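Long-range contacts in HTPA Reductase (Selaginella moellendorffii, PDB 5U5N), which probably catalyses the NAD(P)H-dependent reduction of 4-hydroxy-tetrahydrodipicolinate to tetrahydrodipicolinate in lysine biosynthesis by the diaminopimelate pathway: residues D79-A84 / M102-G107; S152-Q157 / I223-T228; S164-V169 / L194-K199. All blocks are in the same frame, centred on the assembly; numbering follows the deposited sequence.

Contact 1 of 3, residues D79-A84 / M102-G107. With NAD (nicotinamide-adenine-dinucleotide), chain C.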
loop_
_atom_site.group_PDB
_atom_site.type_symbol
_atom_site.label_atom_id
_atom_site.label_comp_id
_atom_site.label_asym_id
_atom_site.label_seq_id
_atom_site.Cartn_x
_atom_site.Cartn_y
_atom_site.Cartn_z
ATOM N N ASP A 79 9.137 28.539 1.278
ATOM C CA ASP A 79 9.833 28.806 2.520
ATOM C C ASP A 79 10.446 27.539 3.121
ATOM O O ASP A 79 9.718 26.664 3.592
ATOM C CB ASP A 79 8.879 29.464 3.517
ATOM C CG ASP A 79 9.590 30.075 4.708
ATOM O OD1 ASP A 79 10.064 29.310 5.552
ATOM O OD2 ASP A 79 9.683 31.351 4.813
ATOM N N TYR A 80 11.781 27.450 3.047
ATOM C CA TYR A 80 12.601 26.545 3.833
ATOM C C TYR A 80 13.651 27.377 4.573
ATOM O O TYR A 80 14.779 27.594 4.081
ATOM C CB TYR A 80 13.304 25.510 2.968
ATOM C CG TYR A 80 12.414 24.394 2.512
ATOM C CD1 TYR A 80 12.234 23.253 3.298
ATOM C CD2 TYR A 80 11.772 24.451 1.276
ATOM C CE1 TYR A 80 11.434 22.183 2.876
ATOM C CE2 TYR A 80 10.963 23.390 0.838
ATOM C CZ TYR A 80 10.796 22.260 1.641
ATOM O OH TYR A 80 9.980 21.222 1.192
ATOM N N THR A 81 13.254 27.813 5.761
ATOM C CA THR A 81 14.050 28.625 6.636
ATOM C C THR A 81 14.371 27.879 7.921
ATOM O O THR A 81 15.117 26.939 7.891
ATOM C CB THR A 81 13.364 30.000 6.868
ATOM O OG1 THR A 81 12.027 29.801 7.378
ATOM C CG2 THR A 81 13.291 30.771 5.576
ATOM N N LEU A 82 13.864 28.312 9.058
ATOM C CA LEU A 82 14.300 27.782 10.334
ATOM C C LEU A 82 13.085 27.889 11.214
ATOM O O LEU A 82 12.282 28.813 11.034
ATOM C CB LEU A 82 15.451 28.620 10.938
ATOM C CG LEU A 82 16.893 28.536 10.410
ATOM C CD1 LEU A 82 17.839 29.462 11.136
ATOM C CD2 LEU A 82 17.381 27.105 10.534
ATOM N N PRO A 83 12.924 26.955 12.171
ATOM C CA PRO A 83 11.758 27.002 13.053
ATOM C C PRO A 83 11.495 28.391 13.639
ATOM O O PRO A 83 10.354 28.835 13.685
ATOM C CB PRO A 83 12.102 25.977 14.127
ATOM C CG PRO A 83 12.942 24.974 13.407
ATOM C CD PRO A 83 13.736 25.748 12.392
ATOM N N ALA A 84 12.564 29.082 14.042
ATOM C CA ALA A 84 12.489 30.444 14.586
ATOM C C ALA A 84 11.770 31.447 13.672
ATOM O O ALA A 84 11.054 32.308 14.163
ATOM C CB ALA A 84 13.891 30.941 14.917
ATOM N N MET A 102 5.072 26.301 2.550
ATOM C CA MET A 102 5.865 26.261 3.778
ATOM C C MET A 102 6.312 24.839 4.062
ATOM O O MET A 102 5.498 24.010 4.461
ATOM C CB MET A 102 5.002 26.821 4.944
ATOM C CG MET A 102 5.597 26.760 6.349
ATOM S SD MET A 102 6.988 27.906 6.515
ATOM C CE MET A 102 6.114 29.474 6.602
ATOM N N GLY A 103 7.586 24.561 3.816
ATOM C CA GLY A 103 8.190 23.269 4.106
ATOM C C GLY A 103 8.970 23.237 5.425
ATOM O O GLY A 103 9.400 22.187 5.872
ATOM N N THR A 104 9.159 24.394 6.045
ATOM C CA THR A 104 9.949 24.511 7.260
ATOM C C THR A 104 9.174 23.862 8.407
ATOM O O THR A 104 7.987 24.100 8.565
ATOM C CB THR A 104 10.187 25.996 7.590
ATOM O OG1 THR A 104 10.696 26.677 6.441
ATOM C CG2 THR A 104 11.162 26.180 8.779
ATOM N N THR A 105 9.851 23.061 9.209
ATOM C CA THR A 105 9.225 22.410 10.352
ATOM C C THR A 105 9.383 23.295 11.588
ATOM O O THR A 105 10.078 24.310 11.550
ATOM C CB THR A 105 9.855 21.041 10.625
ATOM O OG1 THR A 105 11.235 21.211 10.938
ATOM C CG2 THR A 105 9.717 20.127 9.414
ATOM N N GLY A 106 8.745 22.911 12.683
ATOM C CA GLY A 106 8.768 23.716 13.896
ATOM C C GLY A 106 7.930 24.977 13.814
ATOM O O GLY A 106 7.203 25.212 12.855
ATOM N N GLY A 107 8.055 25.798 14.845
ATOM C CA GLY A 107 7.199 26.959 15.026
ATOM C C GLY A 107 5.925 26.545 15.700
ATOM O O GLY A 107 5.750 25.380 16.023
HETATM P PA NAD C . 19.613 25.289 6.895
HETATM O O1A NAD C . 20.062 25.616 8.308
HETATM O O2A NAD C . 20.542 24.616 5.905
HETATM O O5B NAD C . 19.071 26.602 6.175
HETATM C C5B NAD C . 18.003 27.376 6.687
HETATM C C4B NAD C . 18.249 28.797 6.197
HETATM O O4B NAD C . 17.179 29.668 6.559
HETATM C C3B NAD C . 19.536 29.408 6.752
HETATM O O3B NAD C . 20.509 29.503 5.695
HETATM C C2B NAD C . 19.105 30.752 7.360
HETATM O O2B NAD C . 20.080 31.797 7.138
HETATM C C1B NAD C . 17.721 30.983 6.720
HETATM N N9A NAD C . 16.743 31.846 7.437
HETATM C C8A NAD C . 16.538 31.923 8.768
HETATM N N7A NAD C . 15.560 32.814 9.050
HETATM C C5A NAD C . 15.110 33.316 7.886
HETATM C C6A NAD C . 14.096 34.311 7.473
HETATM N N6A NAD C . 13.338 34.950 8.389
HETATM N N1A NAD C . 13.933 34.560 6.155
HETATM C C2A NAD C . 14.682 33.942 5.216
HETATM N N3A NAD C . 15.634 33.029 5.527
HETATM C C4A NAD C . 15.888 32.676 6.821
HETATM O O3 NAD C . 18.232 24.462 7.043
HETATM P PN NAD C . 17.765 23.289 6.023
HETATM O O1N NAD C . 18.733 22.150 6.244
HETATM O O2N NAD C . 17.585 23.870 4.634
HETATM O O5D NAD C . 16.292 23.005 6.617
HETATM C C5D NAD C . 15.337 24.061 6.641
HETATM C C4D NAD C . 14.028 23.664 7.311
HETATM O O4D NAD C . 13.318 22.763 6.454
HETATM C C3D NAD C . 14.202 22.956 8.662
HETATM O O3D NAD C . 13.230 23.412 9.621
HETATM C C2D NAD C . 13.976 21.493 8.334
HETATM O O2D NAD C . 13.410 20.745 9.411
HETATM C C1D NAD C . 12.972 21.582 7.193
HETATM N N1N NAD C . 12.872 20.386 6.330
HETATM C C2N NAD C . 11.625 20.000 6.000
HETATM C C3N NAD C . 11.382 18.900 5.183
HETATM C C7N NAD C . 9.961 18.488 4.847
HETATM O O7N NAD C . 9.745 17.318 4.574
HETATM N N7N NAD C . 8.942 19.363 4.854
HETATM C C4N NAD C . 12.485 18.188 4.707
HETATM C C5N NAD C . 13.773 18.589 5.052
HETATM C C6N NAD C . 13.946 19.703 5.873
#

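Contact 2 of 3, residues S152-Q157 / I223-T228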
loop_
_atom_site.group_PDB
_atom_site.type_symbol
_atom_site.label_atom_id
_atom_site.label_comp_id
_atom_site.label_asym_id
_atom_site.label_seq_id
_atom_site.Cartn_x
_atom_site.Cartn_y
_atom_site.Cartn_z
ATOM N N SER A 152 -4.756 -9.575 12.458
ATOM C CA SER A 152 -4.909 -9.996 13.851
ATOM C C SER A 152 -4.173 -11.325 14.064
ATOM O O SER A 152 -4.311 -12.241 13.269
ATOM C CB SER A 152 -6.388 -10.195 14.150
ATOM O OG SER A 152 -6.612 -10.341 15.504
ATOM N N GLY A 153 -3.320 -11.389 15.081
ATOM C CA GLY A 153 -2.488 -12.577 15.347
ATOM C C GLY A 153 -1.071 -12.494 14.804
ATOM O O GLY A 153 -0.191 -13.207 15.274
ATOM N N TYR A 154 -0.839 -11.649 13.799
ATOM C CA TYR A 154 0.480 -11.518 13.169
ATOM C C TYR A 154 1.424 -10.804 14.112
ATOM O O TYR A 154 0.975 -10.146 15.039
ATOM C CB TYR A 154 0.402 -10.761 11.838
ATOM C CG TYR A 154 -0.050 -11.606 10.662
ATOM C CD1 TYR A 154 -1.212 -12.383 10.720
ATOM C CD2 TYR A 154 0.688 -11.626 9.468
ATOM C CE1 TYR A 154 -1.619 -13.170 9.613
ATOM C CE2 TYR A 154 0.292 -12.397 8.383
ATOM C CZ TYR A 154 -0.865 -13.163 8.456
ATOM O OH TYR A 154 -1.251 -13.937 7.366
ATOM N N THR A 155 2.723 -10.974 13.880
ATOM C CA THR A 155 3.767 -10.278 14.601
ATOM C C THR A 155 4.305 -9.140 13.734
ATOM O O THR A 155 4.458 -9.308 12.512
ATOM C CB THR A 155 4.919 -11.240 14.955
ATOM O OG1 THR A 155 4.461 -12.153 15.929
ATOM C CG2 THR A 155 6.109 -10.492 15.604
ATOM N N LEU A 156 4.627 -8.016 14.380
ATOM C CA LEU A 156 5.214 -6.857 13.729
ATOM C C LEU A 156 6.606 -6.558 14.274
ATOM O O LEU A 156 6.808 -6.482 15.503
ATOM C CB LEU A 156 4.333 -5.616 13.942
ATOM C CG LEU A 156 4.830 -4.274 13.387
ATOM C CD1 LEU A 156 5.010 -4.339 11.871
ATOM C CD2 LEU A 156 3.869 -3.169 13.771
ATOM N N GLN A 157 7.560 -6.352 13.358
ATOM C CA GLN A 157 8.837 -5.728 13.684
ATOM C C GLN A 157 8.971 -4.506 12.804
ATOM O O GLN A 157 8.597 -4.525 11.617
ATOM C CB GLN A 157 10.010 -6.627 13.383
ATOM C CG GLN A 157 10.036 -7.945 14.125
ATOM C CD GLN A 157 10.758 -9.005 13.319
ATOM O OE1 GLN A 157 11.860 -9.401 13.668
ATOM N NE2 GLN A 157 10.171 -9.411 12.194
ATOM N N ILE A 223 4.556 -10.909 10.144
ATOM C CA ILE A 223 4.702 -12.351 10.038
ATOM C C ILE A 223 3.522 -13.072 10.714
ATOM O O ILE A 223 3.126 -12.715 11.816
ATOM C CB ILE A 223 6.022 -12.819 10.689
ATOM C CG1 ILE A 223 7.222 -12.121 10.064
ATOM C CG2 ILE A 223 6.202 -14.341 10.538
ATOM C CD1 ILE A 223 8.430 -12.087 10.992
ATOM N N SER A 224 2.980 -14.093 10.044
ATOM C CA SER A 224 1.840 -14.860 10.581
ATOM C C SER A 224 2.218 -15.681 11.823
ATOM O O SER A 224 3.394 -15.996 11.998
ATOM C CB SER A 224 1.303 -15.819 9.525
ATOM O OG SER A 224 2.334 -16.720 9.146
ATOM N N PRO A 225 1.224 -16.068 12.668
ATOM C CA PRO A 225 1.484 -16.910 13.843
ATOM C C PRO A 225 2.292 -18.157 13.573
ATOM O O PRO A 225 3.085 -18.555 14.402
ATOM C CB PRO A 225 0.084 -17.332 14.293
ATOM C CG PRO A 225 -0.761 -16.174 13.931
ATOM C CD PRO A 225 -0.194 -15.649 12.638
ATOM N N ASP A 226 2.088 -18.778 12.427
ATOM C CA ASP A 226 2.824 -20.010 12.119
ATOM C C ASP A 226 4.146 -19.741 11.382
ATOM O O ASP A 226 4.890 -20.658 11.080
ATOM C CB ASP A 226 1.925 -20.993 11.364
ATOM C CG ASP A 226 1.509 -20.508 9.940
ATOM O OD1 ASP A 226 1.843 -19.354 9.477
ATOM O OD2 ASP A 226 0.800 -21.316 9.289
ATOM N N GLY A 227 4.446 -18.483 11.095
ATOM C CA GLY A 227 5.692 -18.141 10.450
ATOM C C GLY A 227 5.743 -18.382 8.972
ATOM O O GLY A 227 6.782 -18.177 8.400
ATOM N N THR A 228 4.650 -18.834 8.342
ATOM C CA THR A 228 4.651 -19.138 6.909
ATOM C C THR A 228 4.291 -17.958 5.990
ATOM O O THR A 228 4.473 -18.067 4.778
ATOM C CB THR A 228 3.686 -20.289 6.568
ATOM O OG1 THR A 228 2.332 -19.898 6.841
ATOM C CG2 THR A 228 4.040 -21.556 7.345
#

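Contact 3 of 3, residues S164-V169 / L194-K199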
loop_
_atom_site.group_PDB
_atom_site.type_symbol
_atom_site.label_atom_id
_atom_site.label_comp_id
_atom_site.label_asym_id
_atom_site.label_seq_id
_atom_site.Cartn_x
_atom_site.Cartn_y
_atom_site.Cartn_z
ATOM N N SER A 164 22.612 9.468 13.177
ATOM C CA SER A 164 22.857 9.407 14.622
ATOM C C SER A 164 22.384 10.639 15.430
ATOM O O SER A 164 22.388 11.776 14.924
ATOM C CB SER A 164 24.372 9.239 14.883
ATOM O OG SER A 164 24.869 7.987 14.421
ATOM N N THR A 165 21.939 10.369 16.666
ATOM C CA THR A 165 21.273 11.319 17.575
ATOM C C THR A 165 19.736 11.414 17.382
ATOM O O THR A 165 19.091 11.960 18.257
ATOM C CB THR A 165 21.963 12.754 17.691
ATOM O OG1 THR A 165 21.623 13.594 16.579
ATOM C CG2 THR A 165 23.512 12.660 17.849
ATOM N N LYS A 166 19.151 10.865 16.289
ATOM C CA LYS A 166 17.678 10.672 16.254
ATOM C C LYS A 166 17.279 9.674 17.340
ATOM O O LYS A 166 17.329 8.469 17.108
ATOM C CB LYS A 166 17.111 10.227 14.895
ATOM C CG LYS A 166 16.498 11.341 14.064
ATOM C CD LYS A 166 17.515 12.106 13.242
ATOM C CE LYS A 166 16.791 13.092 12.340
ATOM N NZ LYS A 166 17.701 14.211 11.971
ATOM N N ALA A 167 16.933 10.192 18.518
ATOM C CA ALA A 167 16.470 9.350 19.647
ATOM C C ALA A 167 15.058 8.826 19.459
ATOM O O ALA A 167 14.719 7.777 20.025
ATOM C CB ALA A 167 16.559 10.080 20.985
ATOM N N ASP A 168 14.246 9.541 18.685
ATOM C CA ASP A 168 12.791 9.317 18.639
ATOM C C ASP A 168 12.420 8.672 17.325
ATOM O O ASP A 168 13.040 8.914 16.272
ATOM C CB ASP A 168 11.967 10.610 18.864
ATOM C CG ASP A 168 12.435 11.778 18.010
ATOM O OD1 ASP A 168 13.109 11.552 16.971
ATOM O OD2 ASP A 168 12.196 12.950 18.428
ATOM N N VAL A 169 11.407 7.815 17.414
ATOM C CA VAL A 169 10.855 7.121 16.253
ATOM C C VAL A 169 10.347 8.187 15.273
ATOM O O VAL A 169 9.677 9.154 15.718
ATOM C CB VAL A 169 9.656 6.238 16.679
ATOM C CG1 VAL A 169 9.037 5.548 15.473
ATOM C CG2 VAL A 169 10.030 5.242 17.787
ATOM N N LEU A 194 15.707 1.256 16.348
ATOM C CA LEU A 194 16.512 2.320 15.763
ATOM C C LEU A 194 17.893 1.769 15.425
ATOM O O LEU A 194 18.613 1.310 16.283
ATOM C CB LEU A 194 16.645 3.498 16.735
ATOM C CG LEU A 194 15.361 4.085 17.340
ATOM C CD1 LEU A 194 15.692 5.299 18.195
ATOM C CD2 LEU A 194 14.307 4.448 16.306
ATOM N N VAL A 195 18.242 1.799 14.154
ATOM C CA VAL A 195 19.564 1.415 13.685
ATOM C C VAL A 195 20.385 2.702 13.586
ATOM O O VAL A 195 20.054 3.586 12.815
ATOM C CB VAL A 195 19.469 0.736 12.300
ATOM C CG1 VAL A 195 20.847 0.420 11.771
ATOM C CG2 VAL A 195 18.649 -0.538 12.408
ATOM N N ARG A 196 21.429 2.799 14.401
ATOM C CA ARG A 196 22.255 4.012 14.470
ATOM C C ARG A 196 23.766 3.775 14.274
ATOM O O ARG A 196 24.503 4.736 14.015
ATOM C CB ARG A 196 21.959 4.779 15.774
ATOM C CG ARG A 196 20.484 5.188 15.947
ATOM C CD ARG A 196 20.087 6.278 14.960
ATOM N NE ARG A 196 18.709 6.790 15.033
ATOM C CZ ARG A 196 17.660 6.335 14.334
ATOM N NH1 ARG A 196 17.757 5.278 13.527
ATOM N NH2 ARG A 196 16.466 6.906 14.464
ATOM N N ASP A 197 24.230 2.524 14.370
ATOM C CA ASP A 197 25.611 2.152 14.012
ATOM C C ASP A 197 25.815 2.253 12.489
ATOM O O ASP A 197 25.100 1.584 11.755
ATOM C CB ASP A 197 25.881 0.716 14.476
ATOM C CG ASP A 197 27.299 0.219 14.151
ATOM O OD1 ASP A 197 28.199 1.000 13.752
ATOM O OD2 ASP A 197 27.518 -1.003 14.319
ATOM N N PRO A 198 26.792 3.071 12.011
ATOM C CA PRO A 198 27.022 3.176 10.557
ATOM C C PRO A 198 27.360 1.851 9.868
ATOM O O PRO A 198 26.850 1.609 8.767
ATOM C CB PRO A 198 28.209 4.141 10.436
ATOM C CG PRO A 198 28.253 4.894 11.724
ATOM C CD PRO A 198 27.708 3.959 12.764
ATOM N N LYS A 199 28.198 1.014 10.493
ATOM C CA LYS A 199 28.512 -0.326 9.957
ATOM C C LYS A 199 27.216 -1.056 9.642
ATOM O O LYS A 199 27.022 -1.539 8.546
ATOM C CB LYS A 199 29.346 -1.156 10.953
#

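Contact 1 of 3, residues D79-A84 / M102-G107
Asp79 and Met102 form a parallel bridge, their side chains next to each other on one face of the sheet, and Asp79 OD1 comes within 3.5 Å of Met102 SD. The Asp79 carbonyl O takes the Gly103 N-H at 3.0 Å, almost in line with the C=O bond. With its carboxylate turned anti to the backbone N (chi1 -166°), Asp79 brings OD1 to 2.8 Å from Thr104 OG1 and accepts the Thr81 hydroxyl on the syn side of OD1; OD2 is bound by Tyr93 and Asn89 of helix 86-95. With an alanine here, the Thr81 hydroxyl would probably lose its acceptor and turn more freely, and Tyr93 and Asn89 would be left without the carboxylate they share. Tyr80 lays one ring face against Gly103 CA, a CH-pi contact 4.0 Å from the centroid, while NAD O4D meets the ring edge in plane; a CB on Gly103 would run into this ring. Each segment starts on the last residue of a strand (76-79 and 100-102) of the parallel sheet in the Rossmann-type N-terminal domain and runs into the loop beyond, at the C-terminal ends where the dinucleotide lies. Here Gly103 O receives the carboxamide nitrogen N7N of NAD at 3.0 Å, and Thr105 OG1 hydrogen-bonds O2D of the nicotinamide ribose. Thr81 sends its N-H almost straight (166°) to Thr104 OG1, and its methyl CG2 packs against the adenine near N3A. Leu82 covers the adenine at C8A with CD1, whereas its backbone N lies 3.5 Å from Thr104 CG2. Pro83 lies across Thr105 O with CG and brings CB close to CA of Gly106.

Contact 2 of 3, residues S152-Q157 / I223-T228
Tyr154 holds CG anti to its own carbonyl carbon (chi1 -81°), which swings the ring across the backbone of Ser224. Ser224 CA then sits over the ring centre, 3.5 Å from the centroid and 8° off the normal, a CH-pi contact. The Ser224 amide N also lies above this face, 3.4 Å from CD2, and Ser224 CB approaches CZ. Pro225 crosses the Tyr154 side chain at about a right angle, its CD near CD1, while its CG comes to 3.3 Å from Gly153 O. Phe151 packs edge-to-face with the Tyr154 ring, and Gln132 of the second subunit also packs on Tyr154. Next to the ring, Thr155 and Ile223 form an antiparallel hydrogen-bonded pair: Thr155 N gives to Ile223 O at 2.7 Å and Ile223 N to Thr155 O at 2.9 Å, both in the carbonyl plane. This pair joins the beginning of strand 155-162 to the end of strand 215-223, at one end of the mixed sheet of the C-terminal domain. Beyond it the chain reverses in a type I beta turn from Ser224 to Gly227, leading into strand 229-238. Asp226 OD1 gathers three donors there: Ser224 OG comes nearly along the C-O axis, whereas Thr228 OG1 and Thr228 N arrive from above the carboxylate plane, the latter closing an Asx turn at 3.1 Å. Asp226 OD2 and Thr228 OG1 also bond Ser241 OG of the second subunit. Farther along the strand, Gln157 reaches obliquely over Ile223, with Gln157 NE2 3.4 Å from Ile223 CD1.

Contact 3 of 3, residues S164-V169 / L194-K199
Arg196 presents the NE side of its guanidinium to the carbonyl of Lys166, so that NE and NH2 both bind the one oxygen, Lys166 O. NE approaches on a lone pair in the carbonyl plane at 3.0 Å, and NH2 comes in at 3.2 Å, tilted 31° from that plane. The bend at chi2 (-70°) folds the chain back over its own strand, where Leu194 CB lies 3.8 Å above one face of the guanidinium, over its centre. NH1, the nitrogen on the CD side, bonds Val195 O with the acceptor exactly in the guanidinium plane, though above the plane of that carbonyl. Together with this bond, the two N-H groups on Lys166 O hold the guanidinium against rotation. NH2 has a second partner, Glu160 of strand 155-162, in a salt bridge that probably offsets the arginine's charge. Lys166 CB sits obliquely, displaced to the opposite side of the guanidinium plane from Leu194 CB, 3.4 Å from Arg196 NH2, before its chain leads away. Leu194 points toward the loop and lays its CD1 methyl against two successive carbonyls, at 3.2 Å from Ala167 O and somewhat farther from Lys166 O. At the other end Ser164 OG makes a weak bond of 3.3 Å to Arg196 O. Past Arg196, Asp197 occupies the N-cap of helix 198-203, where its OD1 accepts from Lys199 N. The arrangement is a loop packed on strand 193-195, outermost within this chain in the mixed sheet of the DapB C-terminal domain: an arginine directly after Val195 grips the backbone of the loop between strand 155-162 and helix 171-182.

Contact 1 comes first along the chain and belongs to the N-terminal Rossmann-type half, where it lines the NAD pocket. Contacts 2 and 3 follow in the C-terminal half, with 164-169 / 194-199 nested inside the loop that 152-157 / 223-228 closes. These two share one mixed sheet, in which strands 155-162 and 193-195 are neighbours; their centres are about 26 Å apart. Contact 3 is about 24 Å from contact 1 between centres, and Lys166 brings it to about 8 Å from the dinucleotide, side chain to NAD. Of the three, contact 1 holds NAD and contact 2 reaches the second subunit, on opposite sides of the chain's centre and about 40 Å apart between centres.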